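Local coordinates for D,D-dipeptidase/D,D-carboxypeptidase (Enterococcus faecalis, PDB 4MUQ), which is a zinc-dependent D,D-peptidase of vancomycin resistance that probably hydrolyses D-Ala-D-Ala dipeptides and trims terminal D-alanine from cell-wall precursors, at residues Y74-L77 and E78-T81; D85-L88 and K89-E93; E7-K10 and E11-Y14; L102-S106 and E107-G111; F185-E188 and E189-F193. All coordinates share one frame; numbering follows the deposited sequence.

Contact 1: residues Y74-L77 and E78-T81; sequences YRSL and EEQT. With 2D8 ((2R)-3-[(R)-[(1S)-1-aminoethyl](hydroxy)phosphoryl]-2-methylpropanoic acid), chain D; LY0 ((2R)-3-[(R)-[(1R)-1-aminoethyl](hydroxy)phosphoryl]-2-methylpropanoic acid), chain C.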
# COMPACT_ATOMS: atom_id res chain seq x y z
N TYR A 74 6.05 9.58 3.08
CA TYR A 74 6.97 8.85 3.95
C TYR A 74 7.10 9.56 5.29
O TYR A 74 7.27 10.78 5.33
CB TYR A 74 8.35 8.72 3.30
CG TYR A 74 9.34 8.09 4.24
CD1 TYR A 74 9.32 6.72 4.47
CD2 TYR A 74 10.26 8.85 4.93
CE1 TYR A 74 10.21 6.12 5.34
CE2 TYR A 74 11.17 8.26 5.83
CZ TYR A 74 11.11 6.89 6.01
OH TYR A 74 11.99 6.28 6.88
N ARG A 75 7.04 8.79 6.37
CA ARG A 75 7.37 9.31 7.70
C ARG A 75 8.38 8.39 8.33
O ARG A 75 8.26 7.15 8.25
CB ARG A 75 6.13 9.44 8.58
CG ARG A 75 5.08 10.33 7.94
CD ARG A 75 4.04 10.87 8.90
NE ARG A 75 3.20 9.84 9.49
CZ ARG A 75 1.88 9.70 9.28
NH1 ARG A 75 1.22 10.48 8.43
NH2 ARG A 75 1.23 8.74 9.90
N SER A 76 9.39 8.98 8.95
CA SER A 76 10.38 8.25 9.70
C SER A 76 9.81 7.82 11.05
O SER A 76 8.75 8.28 11.46
CB SER A 76 11.58 9.14 9.97
OG SER A 76 11.19 10.24 10.80
N LEU A 77 10.56 6.98 11.75
CA LEU A 77 10.13 6.54 13.07
C LEU A 77 9.99 7.70 14.05
O LEU A 77 9.01 7.77 14.81
CB LEU A 77 11.14 5.53 13.61
CG LEU A 77 10.88 5.06 15.04
CD1 LEU A 77 9.55 4.32 15.14
CD2 LEU A 77 12.02 4.17 15.52
N GLU A 78 10.95 8.62 14.04
CA GLU A 78 10.83 9.78 14.93
C GLU A 78 9.60 10.63 14.62
O GLU A 78 8.92 11.10 15.55
CB GLU A 78 12.12 10.62 14.96
CG GLU A 78 12.40 11.49 13.72
CD GLU A 78 11.68 12.85 13.72
OE1 GLU A 78 11.69 13.51 12.66
OE2 GLU A 78 11.11 13.26 14.76
N GLU A 79 9.28 10.81 13.34
CA GLU A 79 8.08 11.55 12.96
C GLU A 79 6.81 10.87 13.45
O GLU A 79 5.89 11.51 13.99
CB GLU A 79 7.99 11.66 11.44
CG GLU A 79 9.01 12.54 10.79
CD GLU A 79 8.84 12.53 9.29
OE1 GLU A 79 9.68 11.93 8.60
OE2 GLU A 79 7.83 13.09 8.81
N GLN A 80 6.72 9.56 13.24
CA GLN A 80 5.52 8.84 13.65
C GLN A 80 5.35 8.88 15.18
O GLN A 80 4.23 9.01 15.70
CB GLN A 80 5.58 7.40 13.15
CG GLN A 80 4.32 6.59 13.43
CD GLN A 80 3.15 7.06 12.57
OE1 GLN A 80 3.35 7.71 11.54
NE2 GLN A 80 1.94 6.72 12.99
N THR A 81 6.47 8.78 15.89
CA THR A 81 6.46 8.84 17.34
C THR A 81 5.98 10.21 17.82
O THR A 81 5.13 10.32 18.73
CB THR A 81 7.87 8.55 17.90
OG1 THR A 81 8.29 7.26 17.43
CG2 THR A 81 7.88 8.53 19.41
C4 2D8 D . -3.09 7.25 10.36
C5 2D8 D . -2.38 5.99 9.97
C6 2D8 D . -0.92 6.05 10.40
C7 2D8 D . -3.12 4.82 10.59
N1 2D8 D . -3.11 11.28 9.29
P 2D8 D . -2.81 8.65 9.24
C1 2D8 D . -2.08 10.22 11.23
C2 2D8 D . -3.16 10.18 10.16
O31 2D8 D . -1.33 8.61 8.78
O32 2D8 D . -3.69 8.62 7.95
O61 2D8 D . -0.12 5.47 9.69
O62 2D8 D . -0.63 6.63 11.42
P LY0 C . -2.80 8.66 9.24
C1 LY0 C . -2.06 10.20 11.24
N1 LY0 C . -4.34 10.26 10.72
C2 LY0 C . -3.07 10.23 10.11
C4 LY0 C . -3.08 7.26 10.37
C5 LY0 C . -2.38 6.00 9.97
C6 LY0 C . -0.93 6.05 10.40
C7 LY0 C . -3.12 4.83 10.59
O31 LY0 C . -1.33 8.59 8.77
O32 LY0 C . -3.68 8.62 7.95
O61 LY0 C . -0.12 5.47 9.69
O62 LY0 C . -0.63 6.63 11.42
O HOH W 1 13.53 8.67 12.76
O HOH W 2 12.69 12.54 10.46

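Contact 2: residues D85-L88 and K89-E93; sequences DGSL and KDNGE. With PE3 (3,6,9,12,15,18,21,24,27,30,33,36,39-tridecaoxahentetracontane-1,41-diol), chain J.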
# COMPACT_ATOMS: atom_id res chain seq x y z
N ASP A 85 2.63 10.77 20.04
CA ASP A 85 2.71 11.40 21.35
C ASP A 85 2.03 12.76 21.39
O ASP A 85 1.41 13.13 22.37
CB ASP A 85 4.16 11.49 21.83
CG ASP A 85 4.73 10.14 22.19
OD1 ASP A 85 3.95 9.24 22.58
OD2 ASP A 85 5.96 9.97 22.06
N GLY A 86 2.14 13.51 20.29
CA GLY A 86 1.47 14.80 20.21
C GLY A 86 -0.04 14.64 20.23
O GLY A 86 -0.73 15.44 20.85
N SER A 87 -0.54 13.59 19.59
CA SER A 87 -1.96 13.33 19.57
C SER A 87 -2.46 12.87 20.94
O SER A 87 -3.58 13.20 21.34
CB SER A 87 -2.28 12.31 18.48
OG SER A 87 -3.69 12.11 18.37
N LEU A 88 -1.64 12.13 21.68
CA LEU A 88 -2.00 11.78 23.04
C LEU A 88 -2.30 13.04 23.83
O LEU A 88 -3.29 13.12 24.55
CB LEU A 88 -0.88 10.99 23.74
CG LEU A 88 -0.70 9.56 23.26
CD1 LEU A 88 0.46 8.93 24.01
CD2 LEU A 88 -1.97 8.74 23.42
N LYS A 89 -1.44 14.04 23.68
CA LYS A 89 -1.60 15.29 24.41
C LYS A 89 -2.76 16.14 23.90
O LYS A 89 -3.54 16.67 24.70
CB LYS A 89 -0.31 16.10 24.35
CG LYS A 89 -0.35 17.35 25.19
CD LYS A 89 0.93 18.14 25.09
CE LYS A 89 0.84 19.39 25.95
NZ LYS A 89 0.68 19.08 27.40
N ASP A 90 -2.87 16.27 22.58
CA ASP A 90 -3.90 17.16 22.02
C ASP A 90 -5.29 16.54 22.00
O ASP A 90 -6.28 17.20 22.32
CB ASP A 90 -3.54 17.54 20.58
CG ASP A 90 -2.28 18.38 20.49
OD1 ASP A 90 -2.00 19.13 21.44
OD2 ASP A 90 -1.61 18.27 19.43
N ASN A 91 -5.33 15.27 21.65
CA ASN A 91 -6.58 14.62 21.25
C ASN A 91 -7.05 13.54 22.22
O ASN A 91 -8.22 13.14 22.19
CB ASN A 91 -6.43 14.03 19.86
CG ASN A 91 -6.02 15.06 18.83
OD1 ASN A 91 -6.57 16.18 18.81
ND2 ASN A 91 -5.08 14.70 17.97
N GLY A 92 -6.14 13.07 23.07
CA GLY A 92 -6.44 12.01 24.01
C GLY A 92 -6.18 10.61 23.48
O GLY A 92 -6.00 10.38 22.29
N GLU A 93 -6.18 9.66 24.40
CA GLU A 93 -5.80 8.29 24.15
C GLU A 93 -6.75 7.55 23.18
O GLU A 93 -6.30 6.85 22.26
CB GLU A 93 -5.74 7.60 25.51
CG GLU A 93 -5.45 6.13 25.55
CD GLU A 93 -5.19 5.68 26.98
OE1 GLU A 93 -5.71 6.34 27.91
OE2 GLU A 93 -4.45 4.69 27.16
O40 PE3 J . -8.77 9.20 25.43
C39 PE3 J . -10.08 9.64 25.82
C38 PE3 J . -10.12 10.63 26.99
O37 PE3 J . -9.45 11.91 26.86
C36 PE3 J . -9.94 12.67 25.75
C35 PE3 J . -9.45 14.13 25.58
O34 PE3 J . -8.06 14.53 25.44
C33 PE3 J . -7.26 14.28 26.59
C32 PE3 J . -5.87 14.78 26.25
O31 PE3 J . -6.00 16.18 25.95

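Contact 3: residues E7-K10 and E11-Y14; sequences ELEK and EEIY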
# COMPACT_ATOMS: atom_id res chain seq x y z
N GLU A 7 15.92 -17.72 -5.12
CA GLU A 7 16.21 -18.18 -3.78
C GLU A 7 16.12 -17.00 -2.81
O GLU A 7 16.88 -16.03 -2.94
CB GLU A 7 17.61 -18.78 -3.76
CG GLU A 7 18.06 -19.36 -2.45
CD GLU A 7 19.43 -20.00 -2.59
OE1 GLU A 7 20.42 -19.37 -2.17
OE2 GLU A 7 19.51 -21.13 -3.12
N LEU A 8 15.21 -17.08 -1.85
CA LEU A 8 14.98 -15.96 -0.94
C LEU A 8 15.27 -16.30 0.52
O LEU A 8 14.92 -17.38 1.00
CB LEU A 8 13.53 -15.46 -1.05
CG LEU A 8 13.06 -15.02 -2.44
CD1 LEU A 8 12.45 -16.18 -3.20
CD2 LEU A 8 12.07 -13.90 -2.33
N GLU A 9 15.91 -15.38 1.23
CA GLU A 9 16.12 -15.53 2.66
C GLU A 9 14.82 -15.19 3.38
O GLU A 9 14.02 -14.41 2.86
CB GLU A 9 17.24 -14.62 3.16
CG GLU A 9 18.60 -14.88 2.50
CD GLU A 9 19.09 -16.30 2.68
OE1 GLU A 9 18.77 -16.92 3.71
OE2 GLU A 9 19.79 -16.81 1.77
N LYS A 10 14.60 -15.79 4.55
CA LYS A 10 13.34 -15.58 5.27
C LYS A 10 13.07 -14.10 5.55
O LYS A 10 11.91 -13.66 5.52
CB LYS A 10 13.28 -16.39 6.56
CG LYS A 10 11.98 -16.12 7.34
CD LYS A 10 11.60 -17.23 8.30
CE LYS A 10 10.19 -16.99 8.80
NZ LYS A 10 9.81 -17.91 9.90
N GLU A 11 14.12 -13.33 5.79
CA GLU A 11 13.92 -11.92 6.13
C GLU A 11 13.33 -11.10 4.98
O GLU A 11 12.81 -10.01 5.19
CB GLU A 11 15.21 -11.28 6.66
CG GLU A 11 16.24 -10.94 5.60
CD GLU A 11 17.35 -11.97 5.51
OE1 GLU A 11 17.29 -12.99 6.24
OE2 GLU A 11 18.28 -11.76 4.71
N GLU A 12 13.36 -11.65 3.77
CA GLU A 12 12.77 -10.96 2.62
C GLU A 12 11.25 -10.94 2.67
O GLU A 12 10.61 -10.19 1.92
CB GLU A 12 13.27 -11.57 1.31
CG GLU A 12 14.77 -11.40 1.09
CD GLU A 12 15.21 -11.82 -0.30
OE1 GLU A 12 14.75 -11.20 -1.28
OE2 GLU A 12 16.02 -12.77 -0.41
N ILE A 13 10.64 -11.71 3.58
CA ILE A 13 9.19 -11.58 3.77
C ILE A 13 8.80 -10.21 4.32
O ILE A 13 7.63 -9.84 4.30
CB ILE A 13 8.56 -12.69 4.68
CG1 ILE A 13 9.00 -12.55 6.14
CG2 ILE A 13 8.87 -14.09 4.16
CD1 ILE A 13 8.23 -13.48 7.07
N TYR A 14 9.78 -9.45 4.79
CA TYR A 14 9.52 -8.17 5.42
C TYR A 14 9.79 -7.01 4.47
O TYR A 14 9.81 -5.84 4.89
CB TYR A 14 10.32 -8.06 6.72
CG TYR A 14 10.03 -9.18 7.70
CD1 TYR A 14 8.76 -9.36 8.24
CD2 TYR A 14 11.03 -10.08 8.07
CE1 TYR A 14 8.49 -10.39 9.11
CE2 TYR A 14 10.78 -11.11 8.95
CZ TYR A 14 9.51 -11.26 9.47
OH TYR A 14 9.26 -12.30 10.35

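Contact 4: residues L102-S106 and E107-G111; sequences LPNHS and EHQTG. With ZN (zinc ion), chain B; 2D8 ((2R)-3-[(R)-[(1S)-1-aminoethyl](hydroxy)phosphoryl]-2-methylpropanoic acid), chain D; LY0 ((2R)-3-[(R)-[(1R)-1-aminoethyl](hydroxy)phosphoryl]-2-methylpropanoic acid), chain C.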
# COMPACT_ATOMS: atom_id res chain seq x y z
N LEU A 102 0.57 3.00 15.82
CA LEU A 102 1.73 2.91 16.69
C LEU A 102 3.02 3.09 15.88
O LEU A 102 3.11 2.66 14.72
CB LEU A 102 1.77 1.56 17.38
CG LEU A 102 0.71 1.25 18.44
CD1 LEU A 102 0.71 -0.24 18.78
CD2 LEU A 102 0.97 2.08 19.67
N PRO A 103 4.04 3.72 16.48
CA PRO A 103 5.34 3.75 15.82
C PRO A 103 5.78 2.33 15.46
O PRO A 103 5.64 1.40 16.27
CB PRO A 103 6.24 4.35 16.90
CG PRO A 103 5.32 5.24 17.66
CD PRO A 103 4.02 4.49 17.73
N ASN A 104 6.33 2.19 14.25
CA ASN A 104 6.71 0.90 13.66
C ASN A 104 5.53 0.04 13.24
O ASN A 104 5.71 -1.10 12.86
CB ASN A 104 7.72 0.13 14.51
CG ASN A 104 9.12 0.65 14.34
OD1 ASN A 104 9.43 1.33 13.35
ND2 ASN A 104 9.97 0.36 15.29
N HIS A 105 4.33 0.61 13.26
CA HIS A 105 3.15 -0.09 12.75
C HIS A 105 2.41 0.78 11.74
O HIS A 105 1.24 0.51 11.42
CB HIS A 105 2.19 -0.46 13.89
CG HIS A 105 2.79 -1.39 14.89
ND1 HIS A 105 2.50 -2.74 14.94
CD2 HIS A 105 3.71 -1.18 15.87
CE1 HIS A 105 3.18 -3.31 15.92
NE2 HIS A 105 3.92 -2.38 16.50
N SER A 106 3.06 1.84 11.26
CA SER A 106 2.45 2.75 10.28
C SER A 106 2.91 2.46 8.86
O SER A 106 4.11 2.33 8.60
CB SER A 106 2.84 4.19 10.60
OG SER A 106 2.40 5.08 9.56
N GLU A 107 1.96 2.36 7.93
CA GLU A 107 2.29 2.27 6.51
C GLU A 107 3.06 3.45 6.02
O GLU A 107 3.74 3.35 4.99
CB GLU A 107 1.03 2.23 5.66
CG GLU A 107 0.15 1.06 5.90
CD GLU A 107 -0.92 0.95 4.84
OE1 GLU A 107 -1.50 1.99 4.41
OE2 GLU A 107 -1.17 -0.20 4.46
N HIS A 108 2.97 4.58 6.71
CA HIS A 108 3.72 5.74 6.23
C HIS A 108 5.23 5.51 6.31
O HIS A 108 6.00 6.13 5.57
CB HIS A 108 3.32 7.02 6.97
CG HIS A 108 2.01 7.57 6.51
ND1 HIS A 108 1.90 8.46 5.46
CD2 HIS A 108 0.76 7.35 6.96
CE1 HIS A 108 0.63 8.76 5.28
NE2 HIS A 108 -0.09 8.10 6.18
N GLN A 109 5.65 4.61 7.19
CA GLN A 109 7.07 4.30 7.33
C GLN A 109 7.60 3.41 6.20
O GLN A 109 8.77 3.10 6.17
CB GLN A 109 7.36 3.65 8.70
CG GLN A 109 7.10 4.59 9.88
CD GLN A 109 7.25 3.89 11.21
OE1 GLN A 109 6.26 3.69 11.92
NE2 GLN A 109 8.47 3.49 11.55
N THR A 110 6.73 3.03 5.26
CA THR A 110 7.17 2.18 4.13
C THR A 110 7.43 2.96 2.84
O THR A 110 8.01 2.44 1.90
CB THR A 110 6.13 1.10 3.75
OG1 THR A 110 4.95 1.73 3.23
CG2 THR A 110 5.77 0.19 4.94
N GLY A 111 6.94 4.20 2.77
CA GLY A 111 6.99 4.94 1.51
C GLY A 111 5.90 4.57 0.52
O GLY A 111 5.91 5.06 -0.61
ZN ZN B . -2.07 8.33 6.49
C4 2D8 D . -3.09 7.25 10.36
C5 2D8 D . -2.38 5.99 9.97
C6 2D8 D . -0.92 6.05 10.40
C7 2D8 D . -3.12 4.82 10.59
N1 2D8 D . -3.11 11.28 9.29
P 2D8 D . -2.81 8.65 9.24
C1 2D8 D . -2.08 10.22 11.23
C2 2D8 D . -3.16 10.18 10.16
O31 2D8 D . -1.33 8.61 8.78
O32 2D8 D . -3.69 8.62 7.95
O61 2D8 D . -0.12 5.47 9.69
O62 2D8 D . -0.63 6.63 11.42
P LY0 C . -2.80 8.66 9.24
C1 LY0 C . -2.06 10.20 11.24
N1 LY0 C . -4.34 10.26 10.72
C2 LY0 C . -3.07 10.23 10.11
C4 LY0 C . -3.08 7.26 10.37
C5 LY0 C . -2.38 6.00 9.97
C6 LY0 C . -0.93 6.05 10.40
C7 LY0 C . -3.12 4.83 10.59
O31 LY0 C . -1.33 8.59 8.77
O32 LY0 C . -3.68 8.62 7.95
O61 LY0 C . -0.12 5.47 9.69
O62 LY0 C . -0.63 6.63 11.42

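Contact 5: residues F185-E188 and E189-F193; sequences FSLE and EYTQF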
# COMPACT_ATOMS: atom_id res chain seq x y z
N PHE A 185 -12.22 -5.86 -0.56
CA PHE A 185 -11.27 -6.33 0.45
C PHE A 185 -10.45 -5.20 1.05
O PHE A 185 -9.93 -4.36 0.32
CB PHE A 185 -10.26 -7.28 -0.18
CG PHE A 185 -10.77 -8.66 -0.46
CD1 PHE A 185 -11.87 -9.17 0.21
CD2 PHE A 185 -10.12 -9.46 -1.40
CE1 PHE A 185 -12.31 -10.47 -0.06
CE2 PHE A 185 -10.55 -10.75 -1.67
CZ PHE A 185 -11.65 -11.25 -1.00
N SER A 186 -10.30 -5.24 2.37
CA SER A 186 -9.21 -4.54 3.04
C SER A 186 -7.92 -5.30 2.72
O SER A 186 -7.96 -6.45 2.26
CB SER A 186 -9.42 -4.55 4.55
OG SER A 186 -9.39 -5.87 5.07
N LEU A 187 -6.78 -4.68 3.00
CA LEU A 187 -5.50 -5.37 2.79
C LEU A 187 -5.39 -6.61 3.68
O LEU A 187 -4.83 -7.62 3.24
CB LEU A 187 -4.31 -4.42 2.97
CG LEU A 187 -2.94 -5.03 2.65
CD1 LEU A 187 -2.87 -5.58 1.20
CD2 LEU A 187 -1.87 -3.98 2.87
N GLU A 188 -5.92 -6.55 4.90
CA GLU A 188 -5.98 -7.72 5.78
C GLU A 188 -6.68 -8.89 5.09
O GLU A 188 -6.18 -10.02 5.10
CB GLU A 188 -6.73 -7.38 7.08
CG GLU A 188 -5.91 -6.58 8.11
CD GLU A 188 -5.76 -5.09 7.78
OE1 GLU A 188 -6.45 -4.58 6.87
OE2 GLU A 188 -4.93 -4.44 8.46
N GLU A 189 -7.84 -8.62 4.51
CA GLU A 189 -8.60 -9.66 3.84
C GLU A 189 -7.85 -10.21 2.63
O GLU A 189 -7.83 -11.42 2.43
CB GLU A 189 -9.98 -9.13 3.44
CG GLU A 189 -10.93 -8.99 4.61
CD GLU A 189 -12.10 -8.09 4.29
OE1 GLU A 189 -11.86 -6.87 4.11
OE2 GLU A 189 -13.25 -8.59 4.22
N TYR A 190 -7.24 -9.33 1.84
CA TYR A 190 -6.49 -9.76 0.66
C TYR A 190 -5.30 -10.65 1.05
O TYR A 190 -5.00 -11.63 0.38
CB TYR A 190 -6.03 -8.56 -0.17
CG TYR A 190 -5.40 -8.96 -1.48
CD1 TYR A 190 -6.14 -9.64 -2.44
CD2 TYR A 190 -4.07 -8.66 -1.77
CE1 TYR A 190 -5.57 -10.02 -3.65
CE2 TYR A 190 -3.50 -9.03 -2.99
CZ TYR A 190 -4.26 -9.71 -3.92
OH TYR A 190 -3.73 -10.09 -5.13
N THR A 191 -4.65 -10.29 2.15
CA THR A 191 -3.49 -11.05 2.62
C THR A 191 -3.88 -12.50 2.94
O THR A 191 -3.16 -13.45 2.61
CB THR A 191 -2.84 -10.34 3.82
OG1 THR A 191 -2.49 -9.01 3.45
CG2 THR A 191 -1.58 -11.04 4.28
N GLN A 192 -5.04 -12.68 3.58
CA GLN A 192 -5.56 -14.02 3.81
C GLN A 192 -6.05 -14.70 2.53
O GLN A 192 -5.73 -15.85 2.27
CB GLN A 192 -6.67 -14.01 4.87
CG GLN A 192 -7.28 -15.39 5.16
CD GLN A 192 -6.29 -16.35 5.79
OE1 GLN A 192 -5.56 -15.99 6.73
NE2 GLN A 192 -6.24 -17.57 5.28
N PHE A 193 -6.79 -13.95 1.72
CA PHE A 193 -7.41 -14.47 0.51
C PHE A 193 -6.40 -15.14 -0.41
O PHE A 193 -6.61 -16.26 -0.87
CB PHE A 193 -8.08 -13.30 -0.23
CG PHE A 193 -8.55 -13.62 -1.63
CD1 PHE A 193 -9.77 -14.23 -1.85
CD2 PHE A 193 -7.79 -13.23 -2.73
CE1 PHE A 193 -10.21 -14.49 -3.14
CE2 PHE A 193 -8.22 -13.48 -4.02
CZ PHE A 193 -9.43 -14.11 -4.22

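Contact 1: residues Y74-L77 and E78-T81
The start of helix 77-91 forms part of the ligand pocket, where Arg75 and Gln80 cross at a slant and meet through their polar ends. Arg75 grips Gln80 side-on with two nitrogens: NE and NH2 both give hydrogen bonds to Gln80 OE1, at 3.0 and 2.9 Å. Guanidinium and amide lie nearly coplanar, 20° apart, and NH2 meets OE1 on a lone pair whereas NE comes almost along the C=O direction. With OE1 held this way, the amide is turned so that Gln80 NE2 faces the bound phosphinate and donates to its carboxylate O62, in either ligand isomer, at 3.0 Å. Arg75 NH2, at 2.8 Å, and NH1, more bent, both reach the phosphinate O31, the guanidinium edge thus bridging inhibitor and helix.

The next residue, Ser76, is the N-cap and forms a capping box with Glu79. Glu79 N donates to Ser76 OG at 3.2 Å, and Ser76 N returns a nearly straight bond (175°) to Glu79 OE1, which it meets from above the carboxylate plane. Ser76 OG sits between its own backbone N and carbonyl carbon (chi1 64°), facing the first turn of the helix. Further along, Thr81 N and OG1 reach Leu77 O from opposite faces of its carbonyl plane, the hydroxyl at 2.8 Å. A water bridges Ser76 OG and Glu78 OE1.

Contact 2: residues D85-L88 and K89-E93
Ser87 and Asn91 meet one turn apart near the C-terminal end of helix 77-91. Asn91 ND2 donates to Ser87 OG at 3.0 Å, almost straight (171°) and with the oxygen close to the amide plane. Asn91 CG lies beside its own backbone N (chi1 -57°), which brings the amide back along the helix, while Ser87 OG stands anti to its backbone N and reaches up to it. The same two residues are joined through the backbone, Asn91 N to Ser87 O at 2.7 Å, so Asn91 is held at both its main chain and its amide.

Past this pair, Gly92 N makes two weak bonds, to Ser87 O and to Leu88 O, and its positive phi takes the chain out of helical geometry. Leu88 CD2 packs on Glu93 CA at 3.9 Å across this turn. A polyethylene glycol fragment lies along its outer side, with its O34 3.3 Å from Gly92 CA.

The second shell comes from helix 93-99: Thr96 OG1 is hydrogen-bonded to Ser87 OG and to Gly92 O, and Phe95 packs against Ser87. Ser87 OG is therefore shared between the amide of Asn91 and the hydroxyl of Thr96, which implies that this buried hydroxyl has its polar needs met while linking the end of one helix to the beginning of the next.

Contact 3: residues E7-K10 and E11-Y14
The chain leaves strand 3-9 and tightens at once into a short 3-10 segment, with Glu12 N bonded to Glu9 O and Ile13 N to Lys10 O, each at 3.0 Å. Glu12 then folds back over the junction. Its CG lies beside its own backbone N (chi1 -64°) and the chain beyond is extended, so that OE2 accepts from Glu9 N at 3.1 Å, met on the anti side and 33° out of the carboxylate plane. The same oxygen lies 3.4 Å from Leu8 CA, and the Leu8 and Glu12 side chains cross at about a right angle.

Glu9 and Glu11 run side by side in the same direction, Glu11 OE2 being 3.4 Å from Glu9 CB. The charged end of Glu9 is instead paired with Lys224 in a salt bridge, which probably eases the nearness of the two acids. Ile13 CG1 rests over one face of the Tyr14 ring.

Leu8 is linked through its backbone to Thr225 of strand 224-230, the antiparallel partner of strand 3-9, and Leu8, Glu12 and Ile13 all pack on Phe245 of strand 244-250.

Contact 4: residues L102-S106 and E107-G111
Ser106 OG receives His108 N at 2.9 Å and lies only 2.6 Å from the carboxylate O61 of the bound phosphinate, to which it is hydrogen-bonded in both ligand isomers. The hydroxyl stands anti to its backbone N (chi1 173°), at the edge of the His108 ring and near its plane, so one small side chain joins the start of the 3-10 segment 107-109 to the ligand. A weak bond links it further to Gln80 OE1.

His108 NE2 binds the zinc ion at 2.0 Å. The metal also takes both phosphinate oxygens, O31 and the nearer O32 at 2.2 Å, together with Asp115 and His168. On the far side of the imidazole, ND1 is hydrogen-bonded to Gly73 O, a second-shell contact that fixes the rotation of the ring. Glu107 works similarly on another ligand of the metal: its OE1 is bonded to His168 NE2, and its OE2 makes salt bridges with Arg151 and Arg170.

The preceding type II turn, Leu102 to His105, is tied down by Gln109. Its extended side chain reaches back to Asn104, where OE1 accepts from Asn104 N on a lone pair at 2.8 Å and NE2 donates to Asn104 OD1 at 3.0 Å. The two amides are 24° apart, and Gln109 thus both gives and receives at a single residue. With a ligand-binding serine, a zinc-binding histidine and a second-shell glutamate, this short loop builds part of the zinc-centred active site of the Hedgehog/DD-peptidase fold.

Contact 5: residues F185-E188 and E189-F193
Phe185 and Phe193 approach obliquely, their planes at 53° and ring centroids 5.0 Å apart. Phe185 points the CE2 corner of its ring over one face of Phe193, 3.5 Å from Phe193 CG and displaced toward the rim. Phe193 CG is anti to its backbone N (chi1 169°), which turns the ring back toward the beginning of helix 187-194. The Phe185 ring also slants across Glu189, with CD1 3.7 Å from Glu189 CB, and its CD2 meets the edge of the Tyr190 ring. Phe185 therefore lies against Glu189, Tyr190 and Phe193 on one flank of the first turns, and Met180 of helix 176-183 packs against it as well.

Beside these rings, Ser186 caps the helix and forms a capping box with Glu189. Glu189 N donates to Ser186 OG, while Glu189 OE1 takes two bonds in return, from Ser186 N (168°) and from Ser186 OG, each 2.8 Å long and each on the anti side of the carboxylate. Lys156 adds a salt bridge to the same oxygen. Deeper in the turn, Leu187 O is held from opposite faces by Thr191 N and by Thr191 OG1, the latter at 2.7 Å.

Glu188 is turned elsewhere, to Arg151 and Asn22, and Tyr190 OH to His176. With two Ser186 donors and a lysine around OE1, the Glu189 carboxylate is probably kept ionised, and its negative charge beside the first turn would suit the positive end of the helix dipole.

How the contacts relate
Contacts 1 and 4 form the functional core: they touch each other, share the bound phosphinate, and rely on charged and polar groups, contact 4 adding the zinc ion. Contact 2 lies farther along helix 77-91, the helix that contact 1 begins, and trades the ligand chemistry for a helix end at the surface. Contacts 1 and 5 cap different helices with the same serine-glutamate box, but only contact 5 combines it with aromatic packing. It meets contact 4 where Leu187 packs on Glu107, and Arg151 pairs with glutamates of both. Contact 3 stands apart, a strand-to-turn junction on the separate sheet region, without touching the others.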